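6-aminohexanoate-dimer hydrolase (Bacillus anthracis, PDB 4GB7) probably hydrolyses the amide bond of the 6-aminohexanoate dimer, as a putative serine hydrolase of the beta-lactamase superfamily. Local coordinates at residues Q184-Y194 with A237-S248; M228-E236 with G252-R262. All blocks are in the same frame, centred on the assembly; numbering follows the deposited sequence.

Interaction 1 of 2, residues Q184-Y194 with A237-S248; sequences QLMDMQVSVEY and AKETAPPGSVFS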
loop_
_atom_site.group_PDB
_atom_site.type_symbol
_atom_site.label_atom_id
_atom_site.label_comp_id
_atom_site.label_asym_id
_atom_site.label_seq_id
_atom_site.Cartn_x
_atom_site.Cartn_y
_atom_site.Cartn_z
ATOM N N GLN A 184 16.530 -1.287 -8.663
ATOM C CA GLN A 184 16.888 -0.653 -7.368
ATOM C C GLN A 184 15.737 0.090 -6.731
ATOM O O GLN A 184 15.514 0.004 -5.496
ATOM C CB GLN A 184 18.149 0.213 -7.517
ATOM C CG GLN A 184 19.366 -0.683 -7.712
ATOM C CD GLN A 184 20.604 0.073 -8.265
ATOM O OE1 GLN A 184 20.511 1.262 -8.716
ATOM N NE2 GLN A 184 21.743 -0.602 -8.266
ATOM N N LEU A 185 14.992 0.815 -7.558
ATOM C CA LEU A 185 13.788 1.526 -7.093
ATOM C C LEU A 185 12.726 0.531 -6.609
ATOM O O LEU A 185 12.145 0.677 -5.469
ATOM C CB LEU A 185 13.242 2.443 -8.190
ATOM C CG LEU A 185 14.111 3.616 -8.610
ATOM C CD1 LEU A 185 13.706 4.172 -9.975
ATOM C CD2 LEU A 185 14.121 4.761 -7.611
HETATM N N MSE A 186 12.445 -0.454 -7.448
HETATM C CA MSE A 186 11.513 -1.558 -7.107
HETATM C C MSE A 186 11.837 -2.231 -5.759
HETATM O O MSE A 186 10.923 -2.590 -4.976
HETATM C CB MSE A 186 11.498 -2.609 -8.224
HETATM C CG MSE A 186 10.796 -2.194 -9.508
HETATM SE SE MSE A 186 8.884 -2.213 -9.235
HETATM C CE MSE A 186 8.637 -4.023 -9.792
ATOM N N ASP A 187 13.135 -2.371 -5.468
ATOM C CA ASP A 187 13.583 -3.033 -4.246
ATOM C C ASP A 187 13.880 -2.085 -3.076
ATOM O O ASP A 187 14.428 -2.535 -2.051
ATOM C CB ASP A 187 14.811 -3.920 -4.547
ATOM C CG ASP A 187 14.455 -5.150 -5.389
ATOM O OD1 ASP A 187 13.296 -5.591 -5.306
ATOM O OD2 ASP A 187 15.310 -5.616 -6.167
HETATM N N MSE A 188 13.575 -0.797 -3.229
HETATM C CA MSE A 188 13.784 0.163 -2.163
HETATM C C MSE A 188 15.272 0.179 -1.728
HETATM O O MSE A 188 15.602 0.150 -0.583
HETATM C CB MSE A 188 12.838 -0.121 -0.990
HETATM C CG MSE A 188 11.449 0.307 -1.299
HETATM SE SE MSE A 188 11.119 2.107 -1.673
HETATM C CE MSE A 188 9.215 2.078 -1.354
ATOM N N GLN A 189 16.163 0.227 -2.702
ATOM C CA GLN A 189 17.575 0.284 -2.428
ATOM C C GLN A 189 18.220 1.644 -2.831
ATOM O O GLN A 189 19.436 1.737 -3.105
ATOM C CB GLN A 189 18.272 -0.879 -3.089
ATOM C CG GLN A 189 17.950 -2.232 -2.482
ATOM C CD GLN A 189 18.469 -3.367 -3.307
ATOM O OE1 GLN A 189 18.898 -3.178 -4.446
ATOM N NE2 GLN A 189 18.469 -4.555 -2.736
ATOM N N VAL A 190 17.406 2.690 -2.815
ATOM C CA VAL A 190 17.831 4.052 -3.109
ATOM C C VAL A 190 17.766 4.875 -1.829
ATOM O O VAL A 190 16.675 5.053 -1.210
ATOM C CB VAL A 190 16.952 4.661 -4.227
ATOM C CG1 VAL A 190 17.489 6.010 -4.622
ATOM C CG2 VAL A 190 16.858 3.688 -5.447
ATOM N N SER A 191 18.944 5.351 -1.418
ATOM C CA SER A 191 19.114 5.992 -0.100
ATOM C C SER A 191 19.134 7.499 -0.312
ATOM O O SER A 191 20.097 8.061 -0.894
ATOM C CB SER A 191 20.396 5.502 0.565
ATOM O OG SER A 191 20.333 4.143 0.974
ATOM N N VAL A 192 18.097 8.153 0.166
ATOM C CA VAL A 192 17.869 9.541 -0.109
ATOM C C VAL A 192 17.284 10.238 1.111
ATOM O O VAL A 192 16.451 9.673 1.843
ATOM C CB VAL A 192 16.868 9.681 -1.293
ATOM C CG1 VAL A 192 16.084 10.968 -1.256
ATOM C CG2 VAL A 192 17.582 9.493 -2.643
ATOM N N GLU A 193 17.709 11.482 1.307
ATOM C CA GLU A 193 17.130 12.370 2.319
ATOM C C GLU A 193 16.636 13.647 1.606
ATOM O O GLU A 193 17.169 14.031 0.526
ATOM C CB GLU A 193 18.165 12.694 3.434
ATOM C CG GLU A 193 19.350 13.563 2.968
ATOM C CD GLU A 193 20.361 13.974 4.062
ATOM O OE1 GLU A 193 21.404 14.528 3.717
ATOM O OE2 GLU A 193 20.096 13.734 5.249
ATOM N N TYR A 194 15.657 14.295 2.211
ATOM C CA TYR A 194 15.099 15.523 1.722
ATOM C C TYR A 194 15.252 16.556 2.819
ATOM O O TYR A 194 15.322 16.198 4.023
ATOM C CB TYR A 194 13.583 15.379 1.438
ATOM C CG TYR A 194 13.190 14.176 0.572
ATOM C CD1 TYR A 194 13.226 14.243 -0.811
ATOM C CD2 TYR A 194 12.786 12.998 1.133
ATOM C CE1 TYR A 194 12.848 13.162 -1.581
ATOM C CE2 TYR A 194 12.402 11.921 0.378
ATOM C CZ TYR A 194 12.463 12.004 -0.999
ATOM O OH TYR A 194 12.080 10.949 -1.794
ATOM N N ALA A 237 16.044 15.484 -3.776
ATOM C CA ALA A 237 16.673 14.303 -3.178
ATOM C C ALA A 237 18.167 14.470 -3.075
ATOM O O ALA A 237 18.816 14.922 -4.039
ATOM C CB ALA A 237 16.355 13.038 -3.976
ATOM N N LYS A 238 18.689 14.113 -1.907
ATOM C CA LYS A 238 20.125 14.089 -1.661
ATOM C C LYS A 238 20.533 12.653 -1.329
ATOM O O LYS A 238 20.003 12.023 -0.378
ATOM C CB LYS A 238 20.512 15.023 -0.518
ATOM C CG LYS A 238 22.001 15.094 -0.282
ATOM C CD LYS A 238 22.362 15.734 1.056
ATOM C CE LYS A 238 23.643 15.128 1.622
ATOM N NZ LYS A 238 23.537 13.654 1.832
ATOM N N GLU A 239 21.481 12.127 -2.093
ATOM C CA GLU A 239 21.913 10.735 -1.932
ATOM C C GLU A 239 22.732 10.546 -0.622
ATOM O O GLU A 239 23.640 11.332 -0.319
ATOM C CB GLU A 239 22.759 10.329 -3.144
ATOM C CG GLU A 239 23.169 8.868 -3.130
ATOM C CD GLU A 239 23.987 8.459 -4.328
ATOM O OE1 GLU A 239 23.445 8.519 -5.445
ATOM O OE2 GLU A 239 25.156 8.028 -4.141
ATOM N N THR A 240 22.404 9.511 0.143
ATOM C CA THR A 240 23.071 9.247 1.390
ATOM C C THR A 240 23.809 7.917 1.375
ATOM O O THR A 240 24.574 7.645 2.261
ATOM C CB THR A 240 22.069 9.259 2.549
ATOM O OG1 THR A 240 21.067 8.289 2.315
ATOM C CG2 THR A 240 21.407 10.660 2.702
ATOM N N ALA A 241 23.551 7.074 0.381
ATOM C CA ALA A 241 24.344 5.876 0.145
ATOM C C ALA A 241 24.180 5.460 -1.300
ATOM O O ALA A 241 23.240 5.891 -1.961
ATOM C CB ALA A 241 24.010 4.741 1.088
ATOM N N PRO A 242 25.120 4.648 -1.802
ATOM C CA PRO A 242 25.012 4.349 -3.215
ATOM C C PRO A 242 23.777 3.508 -3.535
ATOM O O PRO A 242 23.400 2.634 -2.746
ATOM C CB PRO A 242 26.306 3.572 -3.512
ATOM C CG PRO A 242 27.259 4.063 -2.482
ATOM C CD PRO A 242 26.422 4.240 -1.246
ATOM N N PRO A 243 23.186 3.738 -4.703
ATOM C CA PRO A 243 22.019 2.931 -5.031
ATOM C C PRO A 243 22.353 1.437 -5.169
ATOM O O PRO A 243 23.396 1.036 -5.727
ATOM C CB PRO A 243 21.521 3.547 -6.337
ATOM C CG PRO A 243 22.695 4.201 -6.934
ATOM C CD PRO A 243 23.490 4.720 -5.772
ATOM N N GLY A 244 21.501 0.603 -4.601
ATOM C CA GLY A 244 21.740 -0.816 -4.587
ATOM C C GLY A 244 22.462 -1.307 -3.347
ATOM O O GLY A 244 22.500 -2.521 -3.089
ATOM N N SER A 245 23.005 -0.394 -2.536
ATOM C CA SER A 245 23.929 -0.798 -1.470
ATOM C C SER A 245 23.263 -1.292 -0.203
ATOM O O SER A 245 23.848 -2.116 0.523
ATOM C CB SER A 245 24.902 0.336 -1.149
ATOM O OG SER A 245 24.275 1.408 -0.488
ATOM N N VAL A 246 22.051 -0.807 0.058
ATOM C CA VAL A 246 21.300 -1.174 1.270
ATOM C C VAL A 246 19.813 -0.858 1.055
ATOM O O VAL A 246 19.473 -0.004 0.250
ATOM C CB VAL A 246 21.799 -0.411 2.517
ATOM C CG1 VAL A 246 21.539 1.094 2.386
ATOM C CG2 VAL A 246 21.207 -0.987 3.793
ATOM N N PHE A 247 18.960 -1.532 1.801
ATOM C CA PHE A 247 17.544 -1.207 1.840
ATOM C C PHE A 247 17.334 0.132 2.549
ATOM O O PHE A 247 17.856 0.349 3.655
ATOM C CB PHE A 247 16.769 -2.320 2.555
ATOM C CG PHE A 247 15.304 -2.036 2.753
ATOM C CD1 PHE A 247 14.421 -2.264 1.736
ATOM C CD2 PHE A 247 14.812 -1.587 3.974
ATOM C CE1 PHE A 247 13.066 -2.064 1.902
ATOM C CE2 PHE A 247 13.441 -1.354 4.139
ATOM C CZ PHE A 247 12.567 -1.610 3.105
ATOM N N SER A 248 16.538 1.010 1.925
ATOM C CA SER A 248 16.116 2.271 2.523
ATOM C C SER A 248 14.733 2.571 1.994
ATOM O O SER A 248 14.576 2.942 0.821
ATOM C CB SER A 248 17.077 3.411 2.151
ATOM O OG SER A 248 16.692 4.608 2.795
HETATM O O HOH W 1 21.032 2.374 -0.856
HETATM O O HOH W 2 21.961 -4.445 -4.992
HETATM O O HOH W 3 14.470 3.396 -1.907
HETATM O O HOH W 4 15.868 6.492 1.039
HETATM O O HOH W 5 20.918 5.510 -3.387
#
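Val192 and Glu193 pair with Glu239 and Lys238 in a small antiparallel two-stranded sheet, which continues into a partly buried loop-on-loop contact between the chain after helix 182-186 and residues 243-248, about 19 Å from the centre of the chain to that of the contact. Glu193 and Lys238 form the hydrogen-bonded pair, their N and O atoms exchanging two backbone bonds. On the same face their side chains run alongside each other, with a salt bridge of Glu193 OE1 to Lys238 NZ (3.0 Å) that is weak as a hydrogen bond and doubtful because both side chains are modelled in two conformers. Val192 faces the other way, and its CG1 is pressed against Ala237 CB at a tight 3.4 Å. Thr240 N bonds to Ser191 O (2.9 Å) from above the carbonyl plane, 47° out of it. Beyond this point the strands separate and water fills in: one molecule joins Ser191 N to Ala241 O, and another links Val190 O and Val192 N to Ser248 OG. Direct bonding resumes where Gly244 N meets Gln189 O at 2.8 Å. Gly244 is the third residue of a type II beta turn, Pro242 to Ser245, and the Gln184 amide lies over the peptide between Pro243 and Gly244, with OE1 3.4 Å from Pro243 CB while also accepting from Thr181 N. A Schellman motif ends helix 182-186, with Met188, a selenomethionine, at positive phi as its C-prime residue; the bend presents Met188 O to Ser248 N (2.8 Å). Phe247 CG is anti to its backbone N (chi1 175°), which brings CE1 within 3.5 Å of Met188 CB. From there the Met188 side chain leads inward to Lys143 of a possible SxxK motif, as in serine beta-lactamases.

Interaction 2 of 2, residues M228-E236 with G252-R262; sequences MKIYDMLQE and GSTETLAWIIR
Tyr231 lies flat on Trp259, its ring stacked face to face on the five-membered ring of the indole with centroids 3.6 Å apart and planes only 6° from parallel. The hydroxyl lies over the indole face near its rim, OH 3.3 Å from Trp259 CD1, while at the other end Tyr231 CB sits over the face of the six-membered ring in a CH-pi contact. Arg262 NH1 donates to Tyr231 OH (3.0 Å), a bent bond with the hydroxyl tilted out of the guanidinium plane; NH2 of the same arginine is engaged in a salt bridge with Glu297. With chi1 at -165°, Trp259 CG lies opposite its own amide nitrogen, which carries the indole outward from the helix to lie against Tyr231.

Beside the stack, Leu234 enters helix 252-262 as a knob in the hole formed by Gly252, Glu255, Thr256 and Trp259. One branch, CD1, touches Trp259 CE3 at 3.7 Å, and the other, CD2, rests 3.5 Å from Gly252 O, where the lack of a side chain lets it approach the backbone. That carbonyl takes bonds from both Thr256 N and Thr256 OG1, which arrive from opposite faces of its plane. Ile230 CG2 packs across the Glu255 side chain, whose buried carboxylate is held by Ala299 N and Ser300 OG. At the start of the short helix, Asp232 OD2 accepts from Met228 N (2.9 Å), and Ile230 N bonds to Asp292. Farther out, Leu211 of helix 206-214 packs on Ile230, Met233 and Glu255. With axes 10.2 Å apart and N-to-C directions 118° from each other, this is a steeply crossed helix pair with a single knob-into-hole contact within the beta-lactamase-like fold, and the longer helix begins just after Tyr249, part of a possible (S/Y)xN-type motif.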
loop_
_atom_site.group_PDB
_atom_site.type_symbol
_atom_site.label_atom_id
_atom_site.label_comp_id
_atom_site.label_asym_id
_atom_site.label_seq_id
_atom_site.Cartn_x
_atom_site.Cartn_y
_atom_site.Cartn_z
HETATM N N MSE A 228 6.518 22.144 -4.517
HETATM C CA MSE A 228 5.169 22.611 -4.865
HETATM C C MSE A 228 4.324 21.558 -5.574
HETATM O O MSE A 228 3.118 21.707 -5.682
HETATM C CB MSE A 228 5.249 23.895 -5.723
HETATM C CG MSE A 228 5.961 25.109 -5.051
HETATM SE SE MSE A 228 5.013 25.698 -3.444
HETATM C CE MSE A 228 3.505 26.603 -4.338
ATOM N N LYS A 229 4.987 20.497 -6.029
ATOM C CA LYS A 229 4.364 19.355 -6.650
ATOM C C LYS A 229 5.274 18.173 -6.377
ATOM O O LYS A 229 6.429 18.358 -6.037
ATOM C CB LYS A 229 4.192 19.609 -8.132
ATOM C CG LYS A 229 5.476 19.777 -8.898
ATOM C CD LYS A 229 5.180 20.092 -10.351
ATOM C CE LYS A 229 6.439 20.191 -11.170
ATOM N NZ LYS A 229 6.146 20.218 -12.621
ATOM N N ILE A 230 4.767 16.953 -6.544
ATOM C CA ILE A 230 5.523 15.737 -6.206
ATOM C C ILE A 230 6.896 15.670 -6.903
ATOM O O ILE A 230 7.903 15.321 -6.278
ATOM C CB ILE A 230 4.672 14.473 -6.485
ATOM C CG1 ILE A 230 3.486 14.398 -5.520
ATOM C CG2 ILE A 230 5.511 13.189 -6.369
ATOM C CD1 ILE A 230 2.465 13.378 -5.984
ATOM N N TYR A 231 6.958 16.007 -8.182
ATOM C CA TYR A 231 8.223 15.898 -8.851
ATOM C C TYR A 231 9.294 16.837 -8.307
ATOM O O TYR A 231 10.501 16.519 -8.390
ATOM C CB TYR A 231 8.054 16.103 -10.352
ATOM C CG TYR A 231 7.146 15.110 -11.075
ATOM C CD1 TYR A 231 6.866 13.848 -10.560
ATOM C CD2 TYR A 231 6.577 15.433 -12.282
ATOM C CE1 TYR A 231 6.060 12.961 -11.226
ATOM C CE2 TYR A 231 5.763 14.527 -12.969
ATOM C CZ TYR A 231 5.501 13.298 -12.439
ATOM O OH TYR A 231 4.708 12.389 -13.108
ATOM N N ASP A 232 8.874 17.976 -7.766
ATOM C CA ASP A 232 9.802 18.898 -7.074
ATOM C C ASP A 232 10.540 18.204 -5.928
ATOM O O ASP A 232 11.728 18.411 -5.689
ATOM C CB ASP A 232 9.060 20.109 -6.493
ATOM C CG ASP A 232 8.582 21.103 -7.534
ATOM O OD1 ASP A 232 8.901 20.989 -8.764
ATOM O OD2 ASP A 232 7.883 22.040 -7.066
HETATM N N MSE A 233 9.810 17.392 -5.189
HETATM C CA MSE A 233 10.398 16.625 -4.093
HETATM C C MSE A 233 11.499 15.706 -4.591
HETATM O O MSE A 233 12.536 15.581 -3.978
HETATM C CB MSE A 233 9.302 15.840 -3.342
HETATM C CG MSE A 233 9.823 14.986 -2.183
HETATM SE SE MSE A 233 8.563 13.721 -1.493
HETATM C CE MSE A 233 8.683 12.457 -2.978
ATOM N N LEU A 234 11.250 15.052 -5.723
ATOM C CA LEU A 234 12.228 14.127 -6.275
ATOM C C LEU A 234 13.490 14.874 -6.659
ATOM O O LEU A 234 14.581 14.332 -6.506
ATOM C CB LEU A 234 11.644 13.412 -7.477
ATOM C CG LEU A 234 10.404 12.544 -7.192
ATOM C CD1 LEU A 234 9.913 11.898 -8.492
ATOM C CD2 LEU A 234 10.593 11.533 -6.048
ATOM N N GLN A 235 13.337 16.134 -7.084
ATOM C CA GLN A 235 14.463 16.948 -7.530
ATOM C C GLN A 235 15.284 17.450 -6.331
ATOM O O GLN A 235 16.467 17.795 -6.479
ATOM C CB GLN A 235 13.982 18.155 -8.356
ATOM C CG GLN A 235 13.387 17.870 -9.721
ATOM C CD GLN A 235 14.356 17.301 -10.712
ATOM O OE1 GLN A 235 15.532 17.045 -10.383
ATOM N NE2 GLN A 235 13.869 17.042 -11.940
ATOM N N GLU A 236 14.666 17.468 -5.155
ATOM C CA GLU A 236 15.353 17.854 -3.917
ATOM C C GLU A 236 16.148 16.710 -3.243
ATOM O O GLU A 236 16.830 16.946 -2.236
ATOM C CB GLU A 236 14.330 18.381 -2.881
ATOM C CG GLU A 236 13.721 19.730 -3.220
ATOM C CD GLU A 236 13.108 20.413 -2.022
ATOM O OE1 GLU A 236 12.896 19.761 -0.976
ATOM O OE2 GLU A 236 12.827 21.618 -2.128
ATOM N N GLY A 252 9.660 8.227 -2.441
ATOM C CA GLY A 252 10.211 8.771 -3.662
ATOM C C GLY A 252 10.560 7.751 -4.695
ATOM O O GLY A 252 10.493 8.055 -5.922
ATOM N N SER A 253 10.974 6.562 -4.260
ATOM C CA SER A 253 11.309 5.513 -5.218
ATOM C C SER A 253 10.075 5.096 -6.024
ATOM O O SER A 253 10.100 5.013 -7.247
ATOM C CB SER A 253 11.940 4.291 -4.529
ATOM O OG SER A 253 13.194 4.631 -3.928
ATOM N N THR A 254 8.958 4.869 -5.329
ATOM C CA THR A 254 7.707 4.549 -6.010
ATOM C C THR A 254 7.227 5.711 -6.888
ATOM O O THR A 254 6.728 5.499 -8.002
ATOM C CB THR A 254 6.633 4.217 -4.972
ATOM O OG1 THR A 254 7.207 3.375 -3.981
ATOM C CG2 THR A 254 5.419 3.502 -5.634
ATOM N N GLU A 255 7.395 6.948 -6.410
ATOM C CA GLU A 255 6.961 8.129 -7.176
ATOM C C GLU A 255 7.753 8.218 -8.462
ATOM O O GLU A 255 7.190 8.589 -9.510
ATOM C CB GLU A 255 7.076 9.413 -6.386
ATOM C CG GLU A 255 6.200 9.495 -5.132
ATOM C CD GLU A 255 4.703 9.401 -5.358
ATOM O OE1 GLU A 255 4.218 9.500 -6.517
ATOM O OE2 GLU A 255 3.999 9.189 -4.329
ATOM N N THR A 256 9.034 7.857 -8.405
ATOM C CA THR A 256 9.868 7.861 -9.625
ATOM C C THR A 256 9.361 6.822 -10.639
ATOM O O THR A 256 9.215 7.079 -11.849
ATOM C CB THR A 256 11.339 7.656 -9.287
ATOM O OG1 THR A 256 11.799 8.717 -8.409
ATOM C CG2 THR A 256 12.224 7.659 -10.571
ATOM N N LEU A 257 9.165 5.622 -10.162
ATOM C CA LEU A 257 8.584 4.547 -10.966
ATOM C C LEU A 257 7.260 4.968 -11.611
ATOM O O LEU A 257 7.018 4.705 -12.758
ATOM C CB LEU A 257 8.421 3.268 -10.112
ATOM C CG LEU A 257 9.693 2.555 -9.658
ATOM C CD1 LEU A 257 9.397 1.430 -8.681
ATOM C CD2 LEU A 257 10.478 2.031 -10.873
ATOM N N ALA A 258 6.384 5.612 -10.856
ATOM C CA ALA A 258 5.123 6.110 -11.422
ATOM C C ALA A 258 5.335 7.156 -12.522
ATOM O O ALA A 258 4.587 7.183 -13.495
ATOM C CB ALA A 258 4.183 6.605 -10.334
ATOM N N TRP A 259 6.340 8.031 -12.349
ATOM C CA TRP A 259 6.685 8.998 -13.371
ATOM C C TRP A 259 7.097 8.301 -14.642
ATOM O O TRP A 259 6.663 8.671 -15.718
ATOM C CB TRP A 259 7.781 9.929 -12.853
ATOM C CG TRP A 259 8.020 11.193 -13.615
ATOM C CD1 TRP A 259 7.433 11.633 -14.811
ATOM C CD2 TRP A 259 8.908 12.260 -13.202
ATOM N NE1 TRP A 259 7.903 12.887 -15.158
ATOM C CE2 TRP A 259 8.825 13.305 -14.233
ATOM C CE3 TRP A 259 9.751 12.447 -12.121
ATOM C CZ2 TRP A 259 9.540 14.480 -14.131
ATOM C CZ3 TRP A 259 10.474 13.632 -12.027
ATOM C CH2 TRP A 259 10.378 14.622 -13.020
ATOM N N ILE A 260 7.830 7.209 -14.519
ATOM C CA ILE A 260 8.185 6.393 -15.668
ATOM C C ILE A 260 6.937 5.808 -16.348
ATOM O O ILE A 260 6.793 5.886 -17.573
ATOM C CB ILE A 260 9.153 5.267 -15.278
ATOM C CG1 ILE A 260 10.490 5.873 -14.813
ATOM C CG2 ILE A 260 9.393 4.295 -16.428
ATOM C CD1 ILE A 260 11.430 4.905 -14.156
ATOM N N ILE A 261 6.021 5.257 -15.556
ATOM C CA ILE A 261 4.759 4.749 -16.115
ATOM C C ILE A 261 4.077 5.820 -16.975
ATOM O O ILE A 261 3.645 5.549 -18.118
ATOM C CB ILE A 261 3.815 4.254 -15.012
ATOM C CG1 ILE A 261 4.406 3.014 -14.316
ATOM C CG2 ILE A 261 2.411 3.918 -15.558
ATOM C CD1 ILE A 261 3.691 2.589 -13.059
ATOM N N ARG A 262 3.936 7.017 -16.416
ATOM C CA ARG A 262 3.207 8.087 -17.088
ATOM C C ARG A 262 3.916 8.484 -18.365
ATOM O O ARG A 262 3.295 8.662 -19.398
ATOM C CB ARG A 262 3.044 9.281 -16.182
ATOM C CG ARG A 262 2.198 9.081 -14.919
ATOM C CD ARG A 262 2.279 10.285 -14.003
ATOM N NE ARG A 262 1.662 9.998 -12.705
ATOM C CZ ARG A 262 2.310 9.849 -11.552
ATOM N NH1 ARG A 262 3.613 10.129 -11.434
ATOM N NH2 ARG A 262 1.640 9.560 -10.452
#

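The two contacts interlock along the chain: helix 230-235 of interaction 2 leads directly into strand 238-241 of interaction 1, which is followed by helix 251-265, so a single run of chain passes through both. Their centres lie 14 Å apart, and they touch where Tyr194 packs on Met233 and Gly252, and where Met188 meets Ser253 and Thr254. Interaction 1, the larger, is partly buried; backbone hydrogen bonds and bridging waters dominate it, with a charged pair at its exposed end. Interaction 2 is mostly buried and made by side chains, with an aromatic stack and an interlocked leucine accompanied by one direct hydrogen bond across.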